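Side-chain contacts in glycosyltransferase Gtf1 (Streptococcus pneumoniae, PDB 4PQG), which belongs to the GT-B class of glycosyltransferases, carries an added extended beta-sheet domain, and holds UDP in a pocket: residues 270-273 against 274-278; 375-378 against 379-383. One frame throughout, in Å; residues are numbered along the deposited sequence.

Contact 1 of 2, residues 270-273 against 274-278; sequences YDYQ and FTNAD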
loop_
_atom_site.group_PDB
_atom_site.type_symbol
_atom_site.label_atom_id
_atom_site.label_comp_id
_atom_site.label_asym_id
_atom_site.label_seq_id
_atom_site.Cartn_x
_atom_site.Cartn_y
_atom_site.Cartn_z
ATOM N N TYR A 270 10.496 -9.827 7.980
ATOM C CA TYR A 270 11.362 -10.721 7.184
ATOM C C TYR A 270 12.010 -11.845 7.977
ATOM O O TYR A 270 12.619 -12.763 7.393
ATOM C CB TYR A 270 12.403 -9.907 6.380
ATOM C CG TYR A 270 11.686 -9.118 5.314
ATOM C CD1 TYR A 270 11.083 -9.784 4.255
ATOM C CD2 TYR A 270 11.530 -7.740 5.405
ATOM C CE1 TYR A 270 10.366 -9.099 3.294
ATOM C CE2 TYR A 270 10.810 -7.039 4.437
ATOM C CZ TYR A 270 10.225 -7.737 3.399
ATOM O OH TYR A 270 9.487 -7.113 2.415
ATOM N N ASP A 271 11.869 -11.778 9.301
ATOM C CA ASP A 271 12.508 -12.736 10.179
ATOM C C ASP A 271 12.167 -14.171 9.796
ATOM O O ASP A 271 13.052 -15.054 9.769
ATOM C CB ASP A 271 12.109 -12.487 11.633
ATOM C CG ASP A 271 12.753 -13.462 12.569
ATOM O OD1 ASP A 271 14.002 -13.422 12.684
ATOM O OD2 ASP A 271 12.022 -14.285 13.168
ATOM N N TYR A 272 10.886 -14.411 9.521
ATOM C CA TYR A 272 10.451 -15.757 9.153
ATOM C C TYR A 272 11.090 -16.197 7.832
ATOM O O TYR A 272 11.651 -17.296 7.732
ATOM C CB TYR A 272 8.911 -15.870 9.057
ATOM C CG TYR A 272 8.520 -17.292 8.704
ATOM C CD1 TYR A 272 8.465 -18.272 9.691
ATOM C CD2 TYR A 272 8.285 -17.671 7.376
ATOM C CE1 TYR A 272 8.147 -19.584 9.385
ATOM C CE2 TYR A 272 7.963 -18.984 7.058
ATOM C CZ TYR A 272 7.905 -19.930 8.069
ATOM O OH TYR A 272 7.595 -21.228 7.791
ATOM N N GLN A 273 10.977 -15.342 6.819
ATOM C CA GLN A 273 11.478 -15.668 5.491
ATOM C C GLN A 273 12.998 -15.893 5.463
ATOM O O GLN A 273 13.482 -16.780 4.748
ATOM C CB GLN A 273 11.070 -14.612 4.459
ATOM C CG GLN A 273 9.578 -14.319 4.397
ATOM C CD GLN A 273 9.173 -13.158 5.303
ATOM O OE1 GLN A 273 9.308 -13.219 6.530
ATOM N NE2 GLN A 273 8.678 -12.096 4.694
ATOM N N PHE A 274 13.734 -15.121 6.267
ATOM C CA PHE A 274 15.198 -15.188 6.321
ATOM C C PHE A 274 15.651 -16.424 7.109
ATOM O O PHE A 274 16.591 -17.125 6.699
ATOM C CB PHE A 274 15.789 -13.885 6.929
ATOM C CG PHE A 274 15.628 -12.659 6.051
ATOM C CD1 PHE A 274 15.185 -12.767 4.731
ATOM C CD2 PHE A 274 15.962 -11.400 6.536
ATOM C CE1 PHE A 274 15.065 -11.643 3.926
ATOM C CE2 PHE A 274 15.859 -10.267 5.738
ATOM C CZ PHE A 274 15.401 -10.382 4.428
ATOM N N THR A 275 14.960 -16.715 8.213
ATOM C CA THR A 275 15.193 -17.941 8.999
ATOM C C THR A 275 15.050 -19.180 8.111
ATOM O O THR A 275 15.863 -20.106 8.180
ATOM C CB THR A 275 14.210 -18.026 10.192
ATOM O OG1 THR A 275 14.445 -16.916 11.069
ATOM C CG2 THR A 275 14.382 -19.331 10.973
ATOM N N ASN A 276 14.045 -19.157 7.243
ATOM C CA ASN A 276 13.735 -20.287 6.371
ATOM C C ASN A 276 14.064 -20.025 4.896
ATOM O O ASN A 276 13.308 -20.412 4.003
ATOM C CB ASN A 276 12.252 -20.646 6.545
ATOM C CG ASN A 276 11.932 -21.071 7.961
ATOM O OD1 ASN A 276 12.280 -22.177 8.376
ATOM N ND2 ASN A 276 11.285 -20.187 8.724
ATOM N N ALA A 277 15.200 -19.370 4.654
ATOM C CA ALA A 277 15.623 -18.982 3.299
ATOM C C ALA A 277 15.887 -20.179 2.383
ATOM O O ALA A 277 15.789 -20.057 1.174
ATOM C CB ALA A 277 16.850 -18.070 3.346
ATOM N N ASP A 278 16.193 -21.328 2.971
ATOM C CA ASP A 278 16.335 -22.579 2.208
ATOM C C ASP A 278 15.079 -22.961 1.414
ATOM O O ASP A 278 15.168 -23.721 0.444
ATOM C CB ASP A 278 16.747 -23.728 3.132
ATOM C CG ASP A 278 15.755 -23.947 4.261
ATOM O OD1 ASP A 278 15.405 -22.965 4.953
ATOM O OD2 ASP A 278 15.309 -25.099 4.450
#

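Contact 2 of 2, residues 375-378 against 379-383; sequences REII and ANHQA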
loop_
_atom_site.group_PDB
_atom_site.type_symbol
_atom_site.label_atom_id
_atom_site.label_comp_id
_atom_site.label_asym_id
_atom_site.label_seq_id
_atom_site.Cartn_x
_atom_site.Cartn_y
_atom_site.Cartn_z
ATOM N N ARG A 375 -0.388 19.959 11.435
ATOM C CA ARG A 375 -1.320 21.074 11.586
ATOM C C ARG A 375 -0.977 21.973 12.782
ATOM O O ARG A 375 -1.103 23.196 12.702
ATOM C CB ARG A 375 -2.747 20.546 11.742
ATOM C CG ARG A 375 -3.350 20.037 10.451
ATOM C CD ARG A 375 -4.855 19.871 10.548
ATOM N NE ARG A 375 -5.222 18.631 11.233
ATOM C CZ ARG A 375 -5.477 17.468 10.627
ATOM N NH1 ARG A 375 -5.805 16.410 11.353
ATOM N NH2 ARG A 375 -5.414 17.358 9.300
ATOM N N GLU A 376 -0.559 21.354 13.881
ATOM C CA GLU A 376 -0.163 22.068 15.084
ATOM C C GLU A 376 1.074 22.957 14.852
ATOM O O GLU A 376 1.063 24.132 15.228
ATOM C CB GLU A 376 0.045 21.077 16.228
ATOM C CG GLU A 376 0.685 21.642 17.482
ATOM C CD GLU A 376 1.076 20.537 18.457
ATOM O OE1 GLU A 376 0.189 19.751 18.851
ATOM O OE2 GLU A 376 2.273 20.451 18.819
ATOM N N ILE A 377 2.113 22.401 14.227
ATOM C CA ILE A 377 3.313 23.155 13.872
ATOM C C ILE A 377 2.992 24.336 12.939
ATOM O O ILE A 377 3.453 25.465 13.165
ATOM C CB ILE A 377 4.405 22.249 13.237
ATOM C CG1 ILE A 377 4.810 21.145 14.216
ATOM C CG2 ILE A 377 5.633 23.065 12.836
ATOM C CD1 ILE A 377 5.646 20.045 13.602
ATOM N N ILE A 378 2.197 24.069 11.908
ATOM C CA ILE A 378 1.785 25.082 10.950
ATOM C C ILE A 378 0.991 26.202 11.639
ATOM O O ILE A 378 1.277 27.389 11.422
ATOM C CB ILE A 378 0.988 24.443 9.793
ATOM C CG1 ILE A 378 1.889 23.476 9.017
ATOM C CG2 ILE A 378 0.415 25.497 8.857
ATOM C CD1 ILE A 378 1.123 22.518 8.117
ATOM N N ALA A 379 0.020 25.828 12.475
ATOM C CA ALA A 379 -0.768 26.810 13.224
ATOM C C ALA A 379 0.128 27.674 14.107
ATOM O O ALA A 379 0.037 28.903 14.058
ATOM C CB ALA A 379 -1.837 26.132 14.066
ATOM N N ASN A 380 0.988 27.024 14.895
ATOM C CA ASN A 380 1.899 27.695 15.828
ATOM C C ASN A 380 2.817 28.732 15.194
ATOM O O ASN A 380 3.253 29.672 15.875
ATOM C CB ASN A 380 2.756 26.678 16.594
ATOM C CG ASN A 380 1.960 25.901 17.630
ATOM O OD1 ASN A 380 0.827 26.256 17.946
ATOM N ND2 ASN A 380 2.556 24.827 18.163
ATOM N N HIS A 381 3.123 28.552 13.907
ATOM C CA HIS A 381 3.984 29.485 13.183
ATOM C C HIS A 381 3.229 30.344 12.192
ATOM O O HIS A 381 3.835 31.077 11.411
ATOM C CB HIS A 381 5.159 28.741 12.534
ATOM C CG HIS A 381 6.161 28.192 13.538
ATOM N ND1 HIS A 381 5.989 27.009 14.173
ATOM C CD2 HIS A 381 7.358 28.717 14.016
ATOM C CE1 HIS A 381 7.022 26.792 15.007
ATOM N NE2 HIS A 381 7.860 27.832 14.908
ATOM N N GLN A 382 1.896 30.275 12.238
ATOM C CA GLN A 382 1.017 30.972 11.285
ATOM C C GLN A 382 1.443 30.752 9.828
ATOM O O GLN A 382 1.480 31.682 9.013
ATOM C CB GLN A 382 0.887 32.469 11.634
ATOM C CG GLN A 382 0.078 32.722 12.905
ATOM C CD GLN A 382 0.295 34.109 13.513
ATOM O OE1 GLN A 382 0.310 35.132 12.811
ATOM N NE2 GLN A 382 0.433 34.148 14.834
ATOM N N ALA A 383 1.748 29.502 9.501
ATOM C CA ALA A 383 2.300 29.172 8.201
ATOM C C ALA A 383 1.256 28.628 7.217
ATOM O O ALA A 383 1.599 28.199 6.115
ATOM C CB ALA A 383 3.469 28.204 8.367
#

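Contact 1 of 2, residues 270-273 against 274-278
The backbone carbonyl O of Tyr-272 takes two N-H groups from Asn-276, the backbone N at 3.1 Å and the side-chain ND2 also at 3.1 Å. They come from opposite faces of the carbonyl plane, each tilted out of it by a little over 20°. With CG beside its own backbone N (chi1 -62°), Asn-276 folds its amide back over the preceding turn. The same ND2 then sits over one face of the Tyr-272 ring, displaced to the rim and nearest CE1 at 3.3 Å, the amide and ring planes being 43° apart. One turn is thus closed twice, just where Asn-276 leaves helical geometry.

A similar double grip holds Asp-271 O, which accepts Thr-275 OG1 at 2.7 Å and Thr-275 N at 3.0 Å, again from opposite faces. The short helix 271-275 links strands 244-248 and 282-285 of the seven-stranded parallel sheet as the helix of a beta-alpha-beta unit, in one Rossmann-like domain.

Among the buried side chains, Tyr-270 CB lies over one face of the Phe-274 ring, toward the rim and 3.7 Å from the centroid, a CH-pi contact; the two rings themselves are slid apart and barely overlap. Trp-266 and Phe-298 meet Phe-274 edge-to-face, while Tyr-270 OH is hydrogen-bonded to Val-248 O and His-250 N.

Contact 2 of 2, residues 375-378 against 379-383
Ile-377 O meets the imidazole of His-381 at the ring edge: ND1 donates to it over 3.1 Å, in a fairly straight bond with the oxygen close to the ring plane. Since a carbonyl oxygen can only accept, ND1 carries the proton. The backbone N of His-381 adds a weak bond to the same oxygen, so the histidine folds back on the last turn through both its main chain and its ring. A chi1 of -69° sets CG beside the backbone N, and the ring rotation (chi2 83°) then turns ND1 to the carbonyl. The two side chains run alongside each other in the same direction, and Ile-377 CG2 comes no nearer to ND1 than 4.2 Å.

One residue further on, Ile-378 O receives Ala-383 N at 2.9 Å in an almost straight bond (179°), with a weak second bond from His-381 N. The CG2 branch of Ile-378 meets Ala-383 CB at 4.1 Å, an apolar contact beside that bond. Along the preceding turn, Asn-380 lies next to Glu-376, the two side chains pointing the same way with ND2 3.8 Å from Glu-376 CG; Asn-380 N bonds to Glu-376 O.

Outside this layer, Ile-377 packs on Val-347 and Ile-351 of helix 343-353, and Ile-351 also touches His-381. Ile-378 turns instead to Ile-387 and Leu-389 of strand 387-391.

Gln-382, with positive phi, lets the chain reverse, and its N bonds to Ala-379 O at 2.9 Å. Together with the bond from Ala-383 N to Ile-378 O, this is the Schellman motif that ends helix 371-380 in the beta-alpha-beta unit leading from strand 361-365 to strand 387-391.

Contact 1 precedes contact 2 along the chain, and the two do not touch: they lie about 45 Å apart between centres and about 29 Å between nearest atoms. Contact 1 takes in the whole of the short helix 271-275 and its N-cap; contact 2 lies at the C-terminal end of helix 371-380. Both helices belong to beta-alpha-beta units, but of different parallel sheets, the seven-stranded one containing strand 244-248 and the six-stranded one ending at strand 387-391. These sheets mark the two Rossmann-like domains of a GT-B fold. Neither contact touches UDP, which is about 10 Å from the Tyr-270 side chain and about 13 Å from that of Arg-375.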